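Local coordinates for protein 3-oxosteroid 1-dehydrogenase (PDB 7P18) that probably catalyses the FAD-dependent 1,2-dehydrogenation of 3-oxosteroids, giving 3-oxo-Delta(1)-steroids and passing the hydrogens to an acceptor, at residues Thr167-Trp179 / Phe463-Asn475. Sequence-based numbering, arbitrary orientation. Where two conformers were deposited one is given.
Sequences TEAHVMLAKEPGW and FDRYYGDYNVKPN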
ATOM      1  N   THR A 167      11.204 -10.282  -3.112  1.00 32.03           N
ATOM      2  CA  THR A 167      12.517 -10.931  -2.856  1.00 32.06           C
ATOM      3  C   THR A 167      13.256 -11.111  -4.198  1.00 36.87           C
ATOM      4  O   THR A 167      14.376 -10.587  -4.310  1.00 38.96           O
ATOM      5  CB  THR A 167      12.336 -12.266  -2.129  1.00 33.01           C
ATOM      6  OG1 THR A 167      11.594 -11.991  -0.929  1.00 31.26           O
ATOM      7  CG2 THR A 167      13.668 -12.921  -1.822  1.00 36.65           C
ATOM      8  N   GLU A 168      12.631 -11.807  -5.151  1.00 35.85           N
ATOM      9  CA  GLU A 168      13.181 -12.087  -6.515  1.00 40.93           C
ATOM     10  C   GLU A 168      13.536 -10.759  -7.167  1.00 40.34           C
ATOM     11  O   GLU A 168      14.637 -10.647  -7.712  1.00 46.69           O
ATOM     12  CB  GLU A 168      12.181 -12.796  -7.427  1.00 34.54           C
ATOM     13  CG  GLU A 168      12.088 -14.290  -7.256  1.00 39.19           C
ATOM     14  CD  GLU A 168      10.882 -14.823  -7.974  1.00 40.00           C
ATOM     15  OE1 GLU A 168      10.108 -13.980  -8.465  1.00 39.83           O
ATOM     16  OE2 GLU A 168      10.689 -16.070  -8.009  1.00 43.17           O
ATOM     17  N   ALA A 169      12.633  -9.786  -7.099  1.00 48.75           N
ATOM     18  CA  ALA A 169      12.838  -8.424  -7.638  1.00 48.03           C
ATOM     19  C   ALA A 169      14.098  -7.826  -7.027  1.00 55.31           C
ATOM     20  O   ALA A 169      15.040  -7.667  -7.791  1.00 67.19           O
ATOM     21  CB  ALA A 169      11.636  -7.532  -7.388  1.00 52.84           C
ATOM     22  N   HIS A 170      14.087  -7.525  -5.715  1.00 47.27           N
ATOM     23  CA  HIS A 170      14.954  -6.547  -4.992  1.00 46.78           C
ATOM     24  C   HIS A 170      16.391  -6.586  -5.529  1.00 48.49           C
ATOM     25  O   HIS A 170      17.019  -5.521  -5.641  1.00 45.49           O
ATOM     26  CB  HIS A 170      14.926  -6.789  -3.470  1.00 43.48           C
ATOM     27  CG  HIS A 170      16.005  -6.078  -2.742  1.00 40.70           C
ATOM     28  ND1 HIS A 170      17.162  -6.718  -2.359  1.00 38.78           N
ATOM     29  CD2 HIS A 170      16.132  -4.811  -2.329  1.00 35.05           C
ATOM     30  CE1 HIS A 170      17.965  -5.873  -1.767  1.00 41.43           C
ATOM     31  NE2 HIS A 170      17.363  -4.693  -1.761  1.00 38.16           N
ATOM     32  N   VAL A 171      16.869  -7.787  -5.842  1.00 47.96           N
ATOM     33  CA  VAL A 171      18.190  -8.075  -6.461  1.00 52.82           C
ATOM     34  C   VAL A 171      18.436  -7.146  -7.663  1.00 52.00           C
ATOM     35  O   VAL A 171      19.554  -6.622  -7.812  1.00 58.77           O
ATOM     36  CB  VAL A 171      18.217  -9.548  -6.912  1.00 54.17           C
ATOM     37  CG1 VAL A 171      19.411  -9.809  -7.795  1.00 57.33           C
ATOM     38  CG2 VAL A 171      18.150 -10.520  -5.748  1.00 55.65           C
ATOM     39  N   MET A 172      17.417  -6.967  -8.506  0.52 50.63           N
ATOM     40  CA  MET A 172      17.503  -6.211  -9.783  0.52 50.82           C
ATOM     41  C   MET A 172      17.564  -4.696  -9.516  0.52 53.75           C
ATOM     42  O   MET A 172      18.366  -4.013 -10.186  0.52 52.95           O
ATOM     43  CB  MET A 172      16.302  -6.537 -10.670  0.52 49.65           C
ATOM     44  CG  MET A 172      16.252  -8.002 -11.087  0.52 49.77           C
ATOM     45  SD  MET A 172      14.824  -8.428 -12.112  0.52 49.91           S
ATOM     46  CE  MET A 172      14.400  -6.827 -12.801  0.52 50.11           C
ATOM     47  N   LEU A 173      16.747  -4.190  -8.580  1.00 54.37           N
ATOM     48  CA  LEU A 173      16.672  -2.730  -8.242  1.00 52.67           C
ATOM     49  C   LEU A 173      17.957  -2.305  -7.513  1.00 55.93           C
ATOM     50  O   LEU A 173      18.451  -1.190  -7.794  1.00 58.22           O
ATOM     51  CB  LEU A 173      15.429  -2.452  -7.380  1.00 56.24           C
ATOM     52  CG  LEU A 173      15.046  -0.988  -7.138  1.00 57.49           C
ATOM     53  CD1 LEU A 173      15.890  -0.338  -6.060  1.00 60.15           C
ATOM     54  CD2 LEU A 173      15.093  -0.170  -8.414  1.00 53.12           C
ATOM     55  N   ALA A 174      18.484  -3.158  -6.619  1.00 51.40           N
ATOM     56  CA  ALA A 174      19.724  -2.879  -5.854  1.00 55.55           C
ATOM     57  C   ALA A 174      20.964  -3.196  -6.719  1.00 53.98           C
ATOM     58  O   ALA A 174      22.082  -2.737  -6.332  1.00 44.46           O
ATOM     59  CB  ALA A 174      19.728  -3.649  -4.557  1.00 58.69           C
ATOM     60  N   LYS A 175      20.765  -3.903  -7.846  1.00 47.90           N
ATOM     61  CA  LYS A 175      21.840  -4.291  -8.804  1.00 54.04           C
ATOM     62  C   LYS A 175      22.838  -5.221  -8.096  1.00 60.72           C
ATOM     63  O   LYS A 175      24.055  -4.945  -8.121  1.00 60.13           O
ATOM     64  CB  LYS A 175      22.572  -3.057  -9.356  1.00 49.42           C
ATOM     65  CG  LYS A 175      21.682  -2.050 -10.078  1.00 54.94           C
ATOM     66  CD  LYS A 175      22.367  -1.274 -11.179  1.00 62.59           C
ATOM     67  CE  LYS A 175      21.368  -0.672 -12.146  1.00 61.49           C
ATOM     68  NZ  LYS A 175      21.703  -0.984 -13.557  1.00 70.14           N
ATOM     69  N   GLU A 176      22.338  -6.262  -7.435  1.00 52.81           N
ATOM     70  CA  GLU A 176      23.183  -7.268  -6.758  1.00 55.63           C
ATOM     71  C   GLU A 176      23.627  -8.288  -7.805  1.00 50.14           C
ATOM     72  O   GLU A 176      23.049  -8.334  -8.888  1.00 47.05           O
ATOM     73  CB  GLU A 176      22.406  -7.895  -5.595  1.00 55.78           C
ATOM     74  CG  GLU A 176      21.927  -6.870  -4.582  1.00 54.36           C
ATOM     75  CD  GLU A 176      21.367  -7.487  -3.315  1.00 54.84           C
ATOM     76  OE1 GLU A 176      20.786  -8.585  -3.405  1.00 57.61           O
ATOM     77  OE2 GLU A 176      21.551  -6.889  -2.235  1.00 56.32           O
ATOM     78  N   PRO A 177      24.666  -9.110  -7.512  1.00 53.11           N
ATOM     79  CA  PRO A 177      25.092 -10.199  -8.389  1.00 53.62           C
ATOM     80  C   PRO A 177      24.017 -11.252  -8.640  1.00 50.10           C
ATOM     81  O   PRO A 177      23.366 -11.574  -7.702  1.00 51.97           O
ATOM     82  CB  PRO A 177      26.188 -10.931  -7.597  1.00 58.37           C
ATOM     83  CG  PRO A 177      26.667  -9.935  -6.577  1.00 58.88           C
ATOM     84  CD  PRO A 177      25.486  -9.030  -6.291  1.00 60.63           C
ATOM     85  N   GLY A 178      23.914 -11.791  -9.861  1.00 55.49           N
ATOM     86  CA  GLY A 178      23.044 -12.939 -10.211  1.00 55.34           C
ATOM     87  C   GLY A 178      21.712 -12.518 -10.823  1.00 54.60           C
ATOM     88  O   GLY A 178      20.995 -13.386 -11.377  1.00 69.66           O
ATOM     89  N   TRP A 179      21.383 -11.233 -10.731  1.00 58.98           N
ATOM     90  CA  TRP A 179      20.146 -10.617 -11.279  1.00 67.90           C
ATOM     91  C   TRP A 179      19.860 -11.113 -12.707  1.00 72.72           C
ATOM     92  O   TRP A 179      18.670 -11.211 -13.082  1.00 67.65           O
ATOM     93  CB  TRP A 179      20.310  -9.105 -11.241  1.00 74.01           C
ATOM     94  CG  TRP A 179      21.353  -8.651 -12.202  1.00 82.77           C
ATOM     95  CD1 TRP A 179      22.704  -8.829 -12.122  1.00 86.08           C
ATOM     96  CD2 TRP A 179      21.099  -7.979 -13.439  1.00 88.77           C
ATOM     97  NE1 TRP A 179      23.309  -8.291 -13.224  1.00 94.26           N
ATOM     98  CE2 TRP A 179      22.351  -7.751 -14.043  1.00 92.41           C
ATOM     99  CE3 TRP A 179      19.937  -7.530 -14.075  1.00 89.83           C
ATOM    100  CZ2 TRP A 179      22.471  -7.092 -15.266  1.00 97.43           C
ATOM    101  CZ3 TRP A 179      20.057  -6.865 -15.275  1.00 98.51           C
ATOM    102  CH2 TRP A 179      21.308  -6.653 -15.862  1.00100.03           C
ATOM    103  N   PHE A 463      17.643   0.947   6.519  1.00 24.17           N
ATOM    104  CA  PHE A 463      16.406   1.051   5.710  1.00 23.10           C
ATOM    105  C   PHE A 463      16.732   1.821   4.428  1.00 21.55           C
ATOM    106  O   PHE A 463      16.471   1.312   3.317  1.00 25.00           O
ATOM    107  CB  PHE A 463      15.233   1.683   6.471  1.00 24.55           C
ATOM    108  CG  PHE A 463      14.136   2.050   5.523  1.00 24.15           C
ATOM    109  CD1 PHE A 463      13.331   1.085   4.943  1.00 27.68           C
ATOM    110  CD2 PHE A 463      14.018   3.352   5.084  1.00 27.87           C
ATOM    111  CE1 PHE A 463      12.371   1.433   4.005  1.00 29.63           C
ATOM    112  CE2 PHE A 463      13.069   3.690   4.135  1.00 26.23           C
ATOM    113  CZ  PHE A 463      12.240   2.738   3.615  1.00 29.00           C
ATOM    114  N   ASP A 464      17.281   3.020   4.558  1.00 22.89           N
ATOM    115  CA  ASP A 464      17.655   3.866   3.390  1.00 22.63           C
ATOM    116  C   ASP A 464      18.510   3.046   2.413  1.00 23.78           C
ATOM    117  O   ASP A 464      18.214   3.008   1.204  1.00 22.17           O
ATOM    118  CB  ASP A 464      18.460   5.093   3.797  1.00 23.55           C
ATOM    119  CG  ASP A 464      17.715   6.188   4.529  1.00 23.79           C
ATOM    120  OD1 ASP A 464      16.680   5.887   5.115  1.00 23.97           O
ATOM    121  OD2 ASP A 464      18.269   7.285   4.597  1.00 24.27           O
ATOM    122  N   ARG A 465      19.508   2.334   2.931  1.00 23.36           N
ATOM    123  CA  ARG A 465      20.516   1.639   2.084  1.00 23.08           C
ATOM    124  C   ARG A 465      19.927   0.391   1.432  1.00 24.41           C
ATOM    125  O   ARG A 465      20.477  -0.038   0.430  1.00 26.29           O
ATOM    126  CB  ARG A 465      21.743   1.287   2.921  1.00 24.13           C
ATOM    127  CG  ARG A 465      22.479   2.512   3.433  1.00 23.83           C
ATOM    128  CD  ARG A 465      23.836   2.211   3.989  1.00 27.64           C
ATOM    129  NE  ARG A 465      23.866   1.406   5.193  1.00 30.38           N
ATOM    130  CZ  ARG A 465      23.925   1.878   6.443  1.00 30.59           C
ATOM    131  NH1 ARG A 465      23.872   3.173   6.696  1.00 31.25           N
ATOM    132  NH2 ARG A 465      24.006   1.030   7.455  1.00 31.42           N
ATOM    133  N   TYR A 466      18.809  -0.146   1.923  1.00 24.08           N
ATOM    134  CA  TYR A 466      18.170  -1.350   1.347  1.00 25.58           C
ATOM    135  C   TYR A 466      17.905  -1.155  -0.155  1.00 25.39           C
ATOM    136  O   TYR A 466      18.034  -2.114  -0.915  1.00 24.83           O
ATOM    137  CB  TYR A 466      16.887  -1.698   2.099  1.00 26.06           C
ATOM    138  CG  TYR A 466      16.204  -2.966   1.657  1.00 25.84           C
ATOM    139  CD1 TYR A 466      16.810  -4.209   1.760  1.00 28.10           C
ATOM    140  CD2 TYR A 466      14.922  -2.929   1.144  1.00 27.68           C
ATOM    141  CE1 TYR A 466      16.165  -5.367   1.341  1.00 28.96           C
ATOM    142  CE2 TYR A 466      14.257  -4.073   0.728  1.00 29.64           C
ATOM    143  CZ  TYR A 466      14.885  -5.302   0.824  1.00 29.31           C
ATOM    144  OH  TYR A 466      14.147  -6.375   0.418  1.00 31.31           O
ATOM    145  N   TYR A 467      17.456   0.031  -0.565  1.00 25.34           N
ATOM    146  CA  TYR A 467      17.099   0.354  -1.961  1.00 26.01           C
ATOM    147  C   TYR A 467      18.152   1.277  -2.584  1.00 24.40           C
ATOM    148  O   TYR A 467      17.856   1.874  -3.629  1.00 25.75           O
ATOM    149  CB  TYR A 467      15.676   0.923  -2.001  1.00 26.56           C
ATOM    150  CG  TYR A 467      14.572  -0.102  -1.896  1.00 27.11           C
ATOM    151  CD1 TYR A 467      14.521  -1.240  -2.689  1.00 29.07           C
ATOM    152  CD2 TYR A 467      13.517   0.112  -1.017  1.00 28.93           C
ATOM    153  CE1 TYR A 467      13.475  -2.154  -2.603  1.00 31.40           C
ATOM    154  CE2 TYR A 467      12.460  -0.785  -0.921  1.00 30.27           C
ATOM    155  CZ  TYR A 467      12.460  -1.937  -1.681  1.00 33.41           C
ATOM    156  OH  TYR A 467      11.393  -2.763  -1.542  1.00 33.98           O
ATOM    157  N   GLY A 468      19.317   1.441  -1.957  1.00 24.44           N
ATOM    158  CA  GLY A 468      20.488   2.053  -2.611  1.00 22.36           C
ATOM    159  C   GLY A 468      21.119   1.106  -3.647  1.00 23.19           C
ATOM    160  O   GLY A 468      20.618  -0.014  -3.836  1.00 28.03           O
ATOM    161  N   ASP A 469      22.172   1.552  -4.308  1.00 27.49           N
ATOM    162  CA  ASP A 469      22.950   0.733  -5.279  1.00 28.29           C
ATOM    163  C   ASP A 469      24.168   0.186  -4.519  1.00 27.68           C
ATOM    164  O   ASP A 469      25.016   0.980  -4.118  1.00 27.07           O
ATOM    165  CB  ASP A 469      23.338   1.556  -6.502  1.00 26.01           C
ATOM    166  CG  ASP A 469      24.057   0.776  -7.599  1.00 30.30           C
ATOM    167  OD1 ASP A 469      24.660  -0.299  -7.297  1.00 31.72           O
ATOM    168  OD2 ASP A 469      24.001   1.253  -8.717  1.00 30.12           O
ATOM    169  N   TYR A 470      24.115  -1.108  -4.224  1.00 36.27           N
ATOM    170  CA  TYR A 470      25.180  -2.004  -3.699  1.00 46.21           C
ATOM    171  C   TYR A 470      26.581  -1.542  -4.150  1.00 39.21           C
ATOM    172  O   TYR A 470      27.505  -1.432  -3.314  1.00 38.69           O
ATOM    173  CB  TYR A 470      24.792  -3.408  -4.180  1.00 54.98           C
ATOM    174  CG  TYR A 470      25.846  -4.477  -4.103  1.00 66.21           C
ATOM    175  CD1 TYR A 470      26.149  -5.082  -2.894  1.00 73.82           C
ATOM    176  CD2 TYR A 470      26.491  -4.930  -5.243  1.00 66.90           C
ATOM    177  CE1 TYR A 470      27.080  -6.106  -2.810  1.00 75.34           C
ATOM    178  CE2 TYR A 470      27.430  -5.949  -5.177  1.00 74.11           C
ATOM    179  CZ  TYR A 470      27.730  -6.535  -3.955  1.00 79.84           C
ATOM    180  OH  TYR A 470      28.662  -7.532  -3.866  1.00 80.46           O
ATOM    181  N   ASN A 471      26.744  -1.240  -5.443  1.00 38.79           N
ATOM    182  CA  ASN A 471      28.052  -0.929  -6.102  1.00 41.01           C
ATOM    183  C   ASN A 471      28.565   0.447  -5.689  1.00 41.69           C
ATOM    184  O   ASN A 471      29.767   0.714  -5.874  1.00 40.19           O
ATOM    185  CB  ASN A 471      27.926  -1.010  -7.627  1.00 44.14           C
ATOM    186  CG  ASN A 471      27.380  -2.360  -8.045  1.00 49.80           C
ATOM    187  OD1 ASN A 471      28.108  -3.350  -7.981  1.00 56.64           O
ATOM    188  ND2 ASN A 471      26.096  -2.446  -8.380  1.00 45.59           N
ATOM    189  N   VAL A 472      27.714   1.320  -5.138  1.00 31.05           N
ATOM    190  CA  VAL A 472      28.092   2.748  -4.986  1.00 29.31           C
ATOM    191  C   VAL A 472      28.558   2.957  -3.550  1.00 33.32           C
ATOM    192  O   VAL A 472      27.834   2.558  -2.589  1.00 33.03           O
ATOM    193  CB  VAL A 472      26.938   3.677  -5.419  1.00 30.47           C
ATOM    194  CG1 VAL A 472      27.201   5.103  -5.056  1.00 29.60           C
ATOM    195  CG2 VAL A 472      26.618   3.510  -6.895  1.00 33.38           C
ATOM    196  N   LYS A 473      29.753   3.548  -3.416  1.00 32.80           N
ATOM    197  CA  LYS A 473      30.484   3.712  -2.138  1.00 36.45           C
ATOM    198  C   LYS A 473      30.976   5.146  -2.100  1.00 33.69           C
ATOM    199  O   LYS A 473      31.155   5.736  -3.150  1.00 46.96           O
ATOM    200  CB  LYS A 473      31.579   2.646  -1.990  1.00 38.22           C
ATOM    201  CG  LYS A 473      31.047   1.224  -1.931  1.00 40.77           C
ATOM    202  CD  LYS A 473      32.049   0.115  -1.680  1.00 44.95           C
ATOM    203  CE  LYS A 473      31.344  -1.228  -1.705  1.00 54.46           C
ATOM    204  NZ  LYS A 473      32.275  -2.375  -1.538  1.00 58.02           N
ATOM    205  N   PRO A 474      31.170   5.770  -0.910  1.00 38.37           N
ATOM    206  CA  PRO A 474      30.939   5.108   0.382  1.00 39.31           C
ATOM    207  C   PRO A 474      29.458   4.896   0.776  1.00 35.72           C
ATOM    208  O   PRO A 474      29.163   4.026   1.603  1.00 33.71           O
ATOM    209  CB  PRO A 474      31.554   6.048   1.426  1.00 41.42           C
ATOM    210  CG  PRO A 474      32.206   7.162   0.652  1.00 41.63           C
ATOM    211  CD  PRO A 474      31.642   7.146  -0.752  1.00 37.06           C
ATOM    212  N   ASN A 475      28.552   5.684   0.215  1.00 33.19           N
ATOM    213  CA  ASN A 475      27.094   5.659   0.553  1.00 28.13           C
ATOM    214  C   ASN A 475      26.323   5.207  -0.682  1.00 27.12           C
ATOM    215  O   ASN A 475      26.323   5.914  -1.696  1.00 26.53           O
ATOM    216  CB  ASN A 475      26.726   7.042   1.091  1.00 27.72           C
ATOM    217  CG  ASN A 475      25.303   7.174   1.583  1.00 28.55           C
ATOM    218  OD1 ASN A 475      24.390   6.544   1.032  1.00 26.46           O
ATOM    219  ND2 ASN A 475      25.128   8.065   2.549  1.00 25.34           N
TER
HETATM  220  O   HOH W   1      20.185  -4.081  -0.680  1.00 37.70           O
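H170 and Y466 form an aromatic and polar contact between helix 166-174 and helix 462-466, near the steroid pocket. Their rings make an offset stack, with centroids 4.0 Å apart and planes at 7°. H170 CG lies anti to the backbone N (chi1 166°), which carries the imidazole out to Y466. The same ring donates a hydrogen bond from NE2 to Y466 O, 2.8 Å and nearly straight at 164°. Y466 O lies in the imidazole plane, though the ring nitrogen is tilted from the carbonyl plane; the same oxygen also accepts from a water. Y467 CE1 comes to the imidazole edge, 3.8 Å from H170 CD2. The Y467 hydroxyl is hydrogen-bonded to that of Y115, which lines the steroid pocket. L173 CD1 packs on Y467 CD1 at 3.7 Å. Without the imidazole, as with an alanine here, Y466 O is likely to lose its ring donor and the Y466 ring its stacking partner.

Beyond the helix, K175 has positive phi and closes a Schellman motif. Its carbonyl O takes a hydrogen bond from N471 ND2 at 3.2 Å. The same amide nitrogen donates to the syn lone pair of D469 OD1, 2.8 Å away. N471 N also donates to D469 OD1, forming an Asx turn. D469 OD2 is hydrogen-bonded to Y395 OH. P177 CD rests against Y470 CE2. Directional hydrogen bonds and a ring stack therefore probably hold the two segments in place, and Y467 links them to Y115.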